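Local coordinates for 6-phosphogluconolactonase (Thermotoga maritima, PDB 1VL1), which hydrolyses 6-phosphogluconolactone to 6-phosphogluconate, the second step of the oxidative pentose phosphate pathway, at residues M37-L51 with K68-D80. Sequence-based numbering, arbitrary orientation.
Sequences MEKLLEEKDKIFVVL and KFPWNRIHFFLSD
Strands 47-51 and 74-78 are the parallel neighbours of a beta-alpha-beta unit, with helix 57-64 in the crossover. Ile47 pairs with Ile74, and the register runs through to Leu51 and Leu78. Six backbone bonds join them, from Ile47 N to Arg73 O (2.9 Å) up to Ser79 N to Leu51 O. Just before its strand, Arg73 bonds to three carbonyls of the turn between helix 25-43 and strand 47-51. Arg73 NE gives a nearly straight bond to Asp45 O (2.7 Å). Arg73 NH2 gives two bonds, one to a lone pair of Leu41 O (2.8 Å) and a more bent one to Lys44 O (2.9 Å). All three acceptors lie close to the guanidinium plane, so they fix its rotation. CD2 of Leu41 lies over one face of the group, toward its rim. The Arg73 chain is extended as far as CD, then bends at chi3 (57°), which turns the guanidinium to these carbonyls. Asp45 OD1 adds a long salt bridge to NE.

Next to the guanidinium, the Met37 methyl CE sits over the centre of the Phe69 ring, a CH-pi contact. SD lies obliquely to the same ring. Met37 CE also meets Ile74 CD1 (3.6 Å). Water 1 links Glu38 OE2 to Lys68 O.

Ile47, Val49, Leu51, Ile74 and Phe76 share one sheet face. There, CD1 of Leu51 packs on CD1 of Phe76 (3.6 Å). On the other face, the Phe48 and His75 rings meet obliquely, with planes 32° apart. CE1 of Phe77 comes to the Phe48 ring edge, 3.7 Å from Phe48 CD2.

Around the pair, strand 140-143 runs parallel to 47-51. Strand 111-112 pairs with strand 74-82. Helix 92-101 packs on Leu51 and Phe76, and helix 120-134 covers Phe77 on the opposite face.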
ATOM      1  N   MET A  37     -14.146   1.968   4.434  1.00 26.48           N
ATOM      2  CA  MET A  37     -14.415   2.389   3.072  1.00 26.12           C
ATOM      3  C   MET A  37     -15.855   2.838   2.947  1.00 24.57           C
ATOM      4  O   MET A  37     -16.154   3.829   2.300  1.00 26.00           O
ATOM      5  CB  MET A  37     -14.108   1.261   2.091  1.00 25.30           C
ATOM      6  CG  MET A  37     -12.583   0.945   1.980  1.00 25.09           C
ATOM      7  SD  MET A  37     -12.189  -0.389   0.799  1.00 31.27           S
ATOM      8  CE  MET A  37     -12.814   0.375  -0.665  1.00 32.35           C
ATOM      9  N   GLU A  38     -16.769   2.102   3.554  1.00 24.52           N
ATOM     10  CA  GLU A  38     -18.172   2.502   3.529  1.00 24.32           C
ATOM     11  C   GLU A  38     -18.420   3.832   4.257  1.00 24.52           C
ATOM     12  O   GLU A  38     -19.201   4.671   3.789  1.00 22.27           O
ATOM     13  CB  GLU A  38     -19.048   1.387   4.065  1.00 26.17           C
ATOM     14  CG  GLU A  38     -19.201   0.220   3.120  1.00 27.26           C
ATOM     15  CD  GLU A  38     -20.145   0.505   1.959  1.00 35.83           C
ATOM     16  OE1 GLU A  38     -20.019   1.540   1.268  1.00 38.93           O
ATOM     17  OE2 GLU A  38     -21.053  -0.307   1.749  1.00 41.36           O
ATOM     18  N   LYS A  39     -17.755   4.039   5.386  1.00 24.17           N
ATOM     19  CA  LYS A  39     -17.816   5.342   6.059  1.00 26.12           C
ATOM     20  C   LYS A  39     -17.295   6.479   5.151  1.00 24.18           C
ATOM     21  O   LYS A  39     -17.917   7.530   5.039  1.00 27.13           O
ATOM     22  CB  LYS A  39     -17.027   5.312   7.396  1.00 25.74           C
ATOM     23  CG  LYS A  39     -17.664   4.463   8.509  1.00 30.20           C
ATOM     24  CD  LYS A  39     -16.798   4.350   9.833  1.00 31.60           C
ATOM     25  CE  LYS A  39     -15.492   3.570   9.633  1.00 35.92           C
ATOM     26  NZ  LYS A  39     -14.726   3.092  10.847  1.00 37.62           N
ATOM     27  N   LEU A  40     -16.182   6.232   4.481  1.00 24.57           N
ATOM     28  CA  LEU A  40     -15.559   7.247   3.636  1.00 23.49           C
ATOM     29  C   LEU A  40     -16.546   7.633   2.543  1.00 24.60           C
ATOM     30  O   LEU A  40     -16.787   8.807   2.305  1.00 24.04           O
ATOM     31  CB  LEU A  40     -14.205   6.759   3.095  1.00 24.28           C
ATOM     32  CG  LEU A  40     -13.052   6.753   4.134  1.00 24.23           C
ATOM     33  CD1 LEU A  40     -11.905   5.927   3.670  1.00 24.99           C
ATOM     34  CD2 LEU A  40     -12.596   8.163   4.391  1.00 27.72           C
ATOM     35  N   LEU A  41     -17.185   6.628   1.953  1.00 23.95           N
ATOM     36  CA  LEU A  41     -18.165   6.861   0.884  1.00 25.18           C
ATOM     37  C   LEU A  41     -19.461   7.531   1.316  1.00 26.18           C
ATOM     38  O   LEU A  41     -20.177   8.069   0.476  1.00 25.16           O
ATOM     39  CB  LEU A  41     -18.429   5.547   0.129  1.00 24.58           C
ATOM     40  CG  LEU A  41     -17.244   4.960  -0.648  1.00 26.59           C
ATOM     41  CD1 LEU A  41     -17.495   3.495  -0.908  1.00 27.08           C
ATOM     42  CD2 LEU A  41     -17.007   5.711  -1.966  1.00 26.51           C
ATOM     43  N   GLU A  42     -19.794   7.535   2.611  1.00 28.02           N
ATOM     44  CA  GLU A  42     -20.936   8.316   3.083  1.00 29.96           C
ATOM     45  C   GLU A  42     -20.613   9.804   3.035  1.00 29.86           C
ATOM     46  O   GLU A  42     -21.508  10.630   2.897  1.00 31.34           O
ATOM     47  CB  GLU A  42     -21.317   7.933   4.515  1.00 29.69           C
ATOM     48  CG  GLU A  42     -21.769   6.492   4.646  1.00 32.04           C
ATOM     49  CD  GLU A  42     -22.156   6.134   6.065  1.00 33.97           C
ATOM     50  OE1 GLU A  42     -21.269   6.177   6.951  1.00 40.27           O
ATOM     51  OE2 GLU A  42     -23.343   5.809   6.290  1.00 39.18           O
ATOM     52  N   GLU A  43     -19.330  10.121   3.163  1.00 29.83           N
ATOM     53  CA  GLU A  43     -18.839  11.486   3.288  1.00 30.87           C
ATOM     54  C   GLU A  43     -18.415  12.114   1.960  1.00 30.02           C
ATOM     55  O   GLU A  43     -18.516  13.334   1.789  1.00 29.30           O
ATOM     56  CB  GLU A  43     -17.592  11.473   4.179  1.00 31.75           C
ATOM     57  CG  GLU A  43     -17.812  11.046   5.612  1.00 33.88           C
ATOM     58  CD  GLU A  43     -16.496  10.829   6.339  1.00 34.78           C
ATOM     59  OE1 GLU A  43     -15.418  10.920   5.704  1.00 40.95           O
ATOM     60  OE2 GLU A  43     -16.529  10.566   7.557  1.00 41.10           O
ATOM     61  N   LYS A  44     -17.900  11.283   1.047  1.00 28.22           N
ATOM     62  CA  LYS A  44     -17.213  11.739  -0.157  1.00 28.42           C
ATOM     63  C   LYS A  44     -17.648  10.966  -1.376  1.00 26.96           C
ATOM     64  O   LYS A  44     -17.800   9.758  -1.327  1.00 26.62           O
ATOM     65  CB  LYS A  44     -15.735  11.425  -0.057  1.00 28.94           C
ATOM     66  CG  LYS A  44     -14.964  12.113   1.015  1.00 31.19           C
ATOM     67  CD  LYS A  44     -13.500  11.651   0.949  1.00 32.15           C
ATOM     68  CE  LYS A  44     -12.762  12.345  -0.250  1.00 35.71           C
ATOM     69  NZ  LYS A  44     -11.695  11.592  -0.934  1.00 28.55           N
ATOM     70  N   ASP A  45     -17.726  11.651  -2.496  1.00 25.86           N
ATOM     71  CA  ASP A  45     -18.155  11.049  -3.748  1.00 26.46           C
ATOM     72  C   ASP A  45     -17.113  10.055  -4.230  1.00 25.28           C
ATOM     73  O   ASP A  45     -17.471   8.972  -4.680  1.00 26.39           O
ATOM     74  CB  ASP A  45     -18.384  12.175  -4.761  1.00 26.31           C
ATOM     75  CG  ASP A  45     -18.588  11.699  -6.208  1.00 32.84           C
ATOM     76  OD1 ASP A  45     -19.113  10.578  -6.445  1.00 40.58           O
ATOM     77  OD2 ASP A  45     -18.281  12.439  -7.188  1.00 36.73           O
ATOM     78  N   LYS A  46     -15.838  10.416  -4.136  1.00 23.31           N
ATOM     79  CA  LYS A  46     -14.752   9.544  -4.599  1.00 23.11           C
ATOM     80  C   LYS A  46     -13.784   9.310  -3.457  1.00 21.86           C
ATOM     81  O   LYS A  46     -13.514  10.223  -2.674  1.00 22.13           O
ATOM     82  CB  LYS A  46     -13.989  10.184  -5.750  1.00 23.98           C
ATOM     83  CG  LYS A  46     -14.894  10.702  -6.841  1.00 24.52           C
ATOM     84  CD  LYS A  46     -14.092  11.145  -8.076  1.00 26.45           C
ATOM     85  CE  LYS A  46     -13.356  12.470  -7.838  1.00 28.39           C
ATOM     86  NZ  LYS A  46     -12.713  13.074  -9.056  1.00 29.66           N
ATOM     87  N   ILE A  47     -13.264   8.110  -3.368  1.00 20.08           N
ATOM     88  CA  ILE A  47     -12.225   7.854  -2.381  1.00 21.27           C
ATOM     89  C   ILE A  47     -10.966   7.345  -3.069  1.00 21.41           C
ATOM     90  O   ILE A  47     -11.043   6.747  -4.174  1.00 20.34           O
ATOM     91  CB  ILE A  47     -12.713   6.927  -1.232  1.00 22.18           C
ATOM     92  CG1 ILE A  47     -13.035   5.510  -1.744  1.00 22.89           C
ATOM     93  CG2 ILE A  47     -13.951   7.513  -0.557  1.00 23.28           C
ATOM     94  CD1 ILE A  47     -13.058   4.448  -0.632  1.00 24.04           C
ATOM     95  N   PHE A  48      -9.814   7.554  -2.409  1.00 19.27           N
ATOM     96  CA  PHE A  48      -8.530   7.258  -2.989  1.00 19.68           C
ATOM     97  C   PHE A  48      -7.767   6.353  -2.050  1.00 20.25           C
ATOM     98  O   PHE A  48      -7.549   6.712  -0.864  1.00 22.89           O
ATOM     99  CB  PHE A  48      -7.745   8.530  -3.284  1.00 20.51           C
ATOM    100  CG  PHE A  48      -8.493   9.432  -4.179  1.00 21.19           C
ATOM    101  CD1 PHE A  48      -9.435  10.307  -3.632  1.00 22.80           C
ATOM    102  CD2 PHE A  48      -8.396   9.329  -5.552  1.00 23.98           C
ATOM    103  CE1 PHE A  48     -10.220  11.102  -4.430  1.00 25.84           C
ATOM    104  CE2 PHE A  48      -9.203  10.155  -6.389  1.00 24.29           C
ATOM    105  CZ  PHE A  48     -10.096  11.030  -5.819  1.00 23.64           C
ATOM    106  N   VAL A  49      -7.441   5.180  -2.569  1.00 20.96           N
ATOM    107  CA  VAL A  49      -6.851   4.076  -1.792  1.00 21.01           C
ATOM    108  C   VAL A  49      -5.500   3.609  -2.359  1.00 22.14           C
ATOM    109  O   VAL A  49      -5.400   3.230  -3.505  1.00 22.64           O
ATOM    110  CB  VAL A  49      -7.828   2.883  -1.678  1.00 21.75           C
ATOM    111  CG1 VAL A  49      -7.275   1.826  -0.752  1.00 22.42           C
ATOM    112  CG2 VAL A  49      -9.235   3.358  -1.255  1.00 22.76           C
ATOM    113  N   VAL A  50      -4.454   3.618  -1.510  1.00 21.84           N
ATOM    114  CA  VAL A  50      -3.108   3.133  -1.827  1.00 21.97           C
ATOM    115  C   VAL A  50      -3.014   1.662  -1.393  1.00 22.77           C
ATOM    116  O   VAL A  50      -3.486   1.317  -0.290  1.00 22.34           O
ATOM    117  CB  VAL A  50      -2.019   3.901  -1.092  1.00 22.39           C
ATOM    118  CG1 VAL A  50      -0.650   3.213  -1.268  1.00 26.04           C
ATOM    119  CG2 VAL A  50      -1.956   5.311  -1.586  1.00 24.31           C
ATOM    120  N   LEU A  51      -2.499   0.812  -2.285  1.00 22.51           N
ATOM    121  CA  LEU A  51      -2.351  -0.632  -2.019  1.00 22.39           C
ATOM    122  C   LEU A  51      -0.903  -1.094  -2.164  1.00 23.24           C
ATOM    123  O   LEU A  51      -0.286  -0.867  -3.205  1.00 23.39           O
ATOM    124  CB  LEU A  51      -3.158  -1.423  -3.025  1.00 23.51           C
ATOM    125  CG  LEU A  51      -4.627  -1.132  -3.142  1.00 22.94           C
ATOM    126  CD1 LEU A  51      -5.273  -1.980  -4.278  1.00 25.30           C
ATOM    127  CD2 LEU A  51      -5.351  -1.299  -1.816  1.00 23.11           C
ATOM    128  N   LYS A  68     -19.801  -5.793  -2.299  1.00 23.71           N
ATOM    129  CA  LYS A  68     -20.613  -4.934  -3.158  1.00 23.88           C
ATOM    130  C   LYS A  68     -20.304  -3.479  -2.762  1.00 23.57           C
ATOM    131  O   LYS A  68     -20.954  -2.885  -1.905  1.00 23.81           O
ATOM    132  CB  LYS A  68     -22.093  -5.249  -3.029  1.00 23.89           C
ATOM    133  CG  LYS A  68     -22.511  -6.621  -3.611  1.00 24.89           C
ATOM    134  CD  LYS A  68     -22.036  -6.895  -5.069  1.00 25.75           C
ATOM    135  CE  LYS A  68     -22.585  -8.239  -5.552  1.00 27.04           C
ATOM    136  NZ  LYS A  68     -22.216  -8.598  -6.991  1.00 30.54           N
ATOM    137  N   PHE A  69     -19.265  -2.951  -3.383  1.00 22.87           N
ATOM    138  CA  PHE A  69     -18.922  -1.522  -3.349  1.00 22.54           C
ATOM    139  C   PHE A  69     -19.335  -0.874  -4.654  1.00 21.26           C
ATOM    140  O   PHE A  69     -19.499  -1.577  -5.698  1.00 19.89           O
ATOM    141  CB  PHE A  69     -17.428  -1.338  -3.191  1.00 22.97           C
ATOM    142  CG  PHE A  69     -16.887  -1.724  -1.842  1.00 24.00           C
ATOM    143  CD1 PHE A  69     -17.194  -0.986  -0.730  1.00 27.62           C
ATOM    144  CD2 PHE A  69     -15.990  -2.786  -1.717  1.00 26.78           C
ATOM    145  CE1 PHE A  69     -16.667  -1.340   0.516  1.00 27.45           C
ATOM    146  CE2 PHE A  69     -15.447  -3.126  -0.487  1.00 30.53           C
ATOM    147  CZ  PHE A  69     -15.808  -2.411   0.635  1.00 26.98           C
ATOM    148  N   PRO A  70     -19.544   0.447  -4.640  1.00 20.25           N
ATOM    149  CA  PRO A  70     -19.701   1.168  -5.872  1.00 20.00           C
ATOM    150  C   PRO A  70     -18.303   1.441  -6.425  1.00 19.78           C
ATOM    151  O   PRO A  70     -17.715   2.484  -6.164  1.00 18.91           O
ATOM    152  CB  PRO A  70     -20.422   2.437  -5.436  1.00 19.46           C
ATOM    153  CG  PRO A  70     -19.920   2.700  -4.091  1.00 20.24           C
ATOM    154  CD  PRO A  70     -19.623   1.344  -3.462  1.00 20.60           C
ATOM    155  N   TRP A  71     -17.760   0.487  -7.181  1.00 19.51           N
ATOM    156  CA  TRP A  71     -16.353   0.536  -7.554  1.00 20.20           C
ATOM    157  C   TRP A  71     -15.979   1.729  -8.381  1.00 18.25           C
ATOM    158  O   TRP A  71     -14.795   2.077  -8.407  1.00 21.04           O
ATOM    159  CB  TRP A  71     -16.000  -0.707  -8.343  1.00 21.19           C
ATOM    160  CG  TRP A  71     -16.124  -1.965  -7.517  1.00 21.60           C
ATOM    161  CD1 TRP A  71     -17.007  -2.955  -7.702  1.00 23.75           C
ATOM    162  CD2 TRP A  71     -15.296  -2.357  -6.419  1.00 20.44           C
ATOM    163  NE1 TRP A  71     -16.817  -3.946  -6.772  1.00 23.89           N
ATOM    164  CE2 TRP A  71     -15.770  -3.610  -5.966  1.00 23.70           C
ATOM    165  CE3 TRP A  71     -14.200  -1.793  -5.785  1.00 21.57           C
ATOM    166  CZ2 TRP A  71     -15.174  -4.304  -4.904  1.00 23.65           C
ATOM    167  CZ3 TRP A  71     -13.602  -2.468  -4.734  1.00 22.02           C
ATOM    168  CH2 TRP A  71     -14.090  -3.726  -4.308  1.00 23.95           C
ATOM    169  N   ASN A  72     -16.908   2.250  -9.165  1.00 18.03           N
ATOM    170  CA  ASN A  72     -16.660   3.491  -9.900  1.00 18.83           C
ATOM    171  C   ASN A  72     -16.301   4.689  -9.038  1.00 18.72           C
ATOM    172  O   ASN A  72     -15.786   5.672  -9.548  1.00 19.43           O
ATOM    173  CB  ASN A  72     -17.813   3.864 -10.788  1.00 18.83           C
ATOM    174  CG  ASN A  72     -19.116   4.120 -10.038  1.00 19.64           C
ATOM    175  OD1 ASN A  72     -19.562   3.281  -9.269  1.00 20.89           O
ATOM    176  ND2 ASN A  72     -19.740   5.273 -10.286  1.00 18.74           N
ATOM    177  N   ARG A  73     -16.584   4.630  -7.747  1.00 18.24           N
ATOM    178  CA  ARG A  73     -16.269   5.752  -6.821  1.00 17.90           C
ATOM    179  C   ARG A  73     -14.966   5.487  -6.093  1.00 19.25           C
ATOM    180  O   ARG A  73     -14.543   6.289  -5.264  1.00 20.81           O
ATOM    181  CB  ARG A  73     -17.414   5.872  -5.825  1.00 17.14           C
ATOM    182  CG  ARG A  73     -18.696   6.335  -6.485  1.00 16.17           C
ATOM    183  CD  ARG A  73     -19.893   6.387  -5.560  1.00 18.49           C
ATOM    184  NE  ARG A  73     -19.606   7.260  -4.417  1.00 17.18           N
ATOM    185  CZ  ARG A  73     -20.157   7.133  -3.220  1.00 18.21           C
ATOM    186  NH1 ARG A  73     -21.100   6.230  -2.989  1.00 18.22           N
ATOM    187  NH2 ARG A  73     -19.828   7.974  -2.252  1.00 20.25           N
ATOM    188  N   ILE A  74     -14.303   4.373  -6.376  1.00 19.27           N
ATOM    189  CA  ILE A  74     -13.077   4.039  -5.659  1.00 18.68           C
ATOM    190  C   ILE A  74     -11.884   4.045  -6.580  1.00 20.90           C
ATOM    191  O   ILE A  74     -11.890   3.353  -7.586  1.00 20.00           O
ATOM    192  CB  ILE A  74     -13.173   2.691  -4.922  1.00 19.10           C
ATOM    193  CG1 ILE A  74     -14.414   2.676  -4.004  1.00 20.49           C
ATOM    194  CG2 ILE A  74     -11.888   2.441  -4.146  1.00 19.55           C
ATOM    195  CD1 ILE A  74     -14.824   1.286  -3.537  1.00 20.44           C
ATOM    196  N   HIS A  75     -10.883   4.865  -6.256  1.00 21.26           N
ATOM    197  CA  HIS A  75      -9.626   4.955  -7.060  1.00 20.71           C
ATOM    198  C   HIS A  75      -8.476   4.302  -6.351  1.00 22.63           C
ATOM    199  O   HIS A  75      -8.265   4.551  -5.142  1.00 22.71           O
ATOM    200  CB  HIS A  75      -9.310   6.416  -7.354  1.00 22.37           C
ATOM    201  CG  HIS A  75     -10.355   7.081  -8.178  1.00 21.27           C
ATOM    202  ND1 HIS A  75     -10.146   7.462  -9.481  1.00 27.88           N
ATOM    203  CD2 HIS A  75     -11.638   7.386  -7.885  1.00 27.22           C
ATOM    204  CE1 HIS A  75     -11.268   7.963  -9.964  1.00 26.27           C
ATOM    205  NE2 HIS A  75     -12.186   7.932  -9.017  1.00 28.21           N
ATOM    206  N   PHE A  76      -7.716   3.471  -7.073  1.00 22.95           N
ATOM    207  CA  PHE A  76      -6.667   2.682  -6.443  1.00 22.75           C
ATOM    208  C   PHE A  76      -5.274   3.075  -7.000  1.00 22.37           C
ATOM    209  O   PHE A  76      -5.154   3.337  -8.172  1.00 24.34           O
ATOM    210  CB  PHE A  76      -6.889   1.158  -6.699  1.00 23.98           C
ATOM    211  CG  PHE A  76      -8.071   0.571  -5.939  1.00 24.01           C
ATOM    212  CD1 PHE A  76      -7.971   0.327  -4.589  1.00 21.98           C
ATOM    213  CD2 PHE A  76      -9.268   0.325  -6.557  1.00 27.54           C
ATOM    214  CE1 PHE A  76      -9.021  -0.209  -3.870  1.00 24.26           C
ATOM    215  CE2 PHE A  76     -10.337  -0.217  -5.818  1.00 27.63           C
ATOM    216  CZ  PHE A  76     -10.191  -0.467  -4.507  1.00 24.78           C
ATOM    217  N   PHE A  77      -4.275   3.057  -6.124  1.00 21.44           N
ATOM    218  CA  PHE A  77      -2.909   3.387  -6.469  1.00 23.09           C
ATOM    219  C   PHE A  77      -1.978   2.369  -5.884  1.00 23.04           C
ATOM    220  O   PHE A  77      -2.127   2.011  -4.719  1.00 26.01           O
ATOM    221  CB  PHE A  77      -2.540   4.764  -5.885  1.00 22.74           C
ATOM    222  CG  PHE A  77      -3.479   5.856  -6.287  1.00 23.63           C
ATOM    223  CD1 PHE A  77      -4.694   6.023  -5.632  1.00 24.88           C
ATOM    224  CD2 PHE A  77      -3.152   6.714  -7.281  1.00 25.39           C
ATOM    225  CE1 PHE A  77      -5.578   6.977  -6.031  1.00 24.45           C
ATOM    226  CE2 PHE A  77      -4.052   7.705  -7.694  1.00 22.42           C
ATOM    227  CZ  PHE A  77      -5.239   7.845  -7.052  1.00 24.03           C
ATOM    228  N   LEU A  78      -1.005   1.856  -6.626  1.00 23.04           N
ATOM    229  CA  LEU A  78       0.034   1.036  -5.987  1.00 21.63           C
ATOM    230  C   LEU A  78       0.961   1.844  -5.094  1.00 20.85           C
ATOM    231  O   LEU A  78       1.346   2.952  -5.470  1.00 22.45           O
ATOM    232  CB  LEU A  78       0.883   0.389  -7.057  1.00 22.02           C
ATOM    233  CG  LEU A  78       0.338  -0.947  -7.522  1.00 25.68           C
ATOM    234  CD1 LEU A  78      -1.126  -1.014  -7.854  1.00 28.58           C
ATOM    235  CD2 LEU A  78       1.179  -1.366  -8.661  1.00 24.56           C
ATOM    236  N   SER A  79       1.422   1.274  -3.984  1.00 22.20           N
ATOM    237  CA  SER A  79       2.361   1.956  -3.106  1.00 23.10           C
ATOM    238  C   SER A  79       3.770   1.922  -3.738  1.00 22.57           C
ATOM    239  O   SER A  79       4.600   2.752  -3.416  1.00 23.42           O
ATOM    240  CB  SER A  79       2.449   1.273  -1.742  1.00 22.82           C
ATOM    241  OG  SER A  79       2.743  -0.103  -1.867  1.00 23.66           O
ATOM    242  N   ASP A  80       4.036   0.921  -4.545  1.00 22.00           N
ATOM    243  CA  ASP A  80       5.326   0.722  -5.132  1.00 21.53           C
ATOM    244  C   ASP A  80       5.248  -0.354  -6.213  1.00 22.06           C
ATOM    245  O   ASP A  80       4.319  -1.145  -6.294  1.00 22.82           O
ATOM    246  CB  ASP A  80       6.369   0.323  -4.084  1.00 21.32           C
ATOM    247  CG  ASP A  80       6.090  -1.023  -3.487  1.00 23.03           C
ATOM    248  OD1 ASP A  80       5.128  -1.180  -2.694  1.00 25.54           O
ATOM    249  OD2 ASP A  80       6.778  -1.981  -3.827  1.00 23.92           O
TER
HETATM  250  O   HOH W   1     -21.391  -0.372  -0.890  1.00 23.22           O
HETATM  251  O   HOH W   2     -22.328   5.768  -0.356  1.00 34.81           O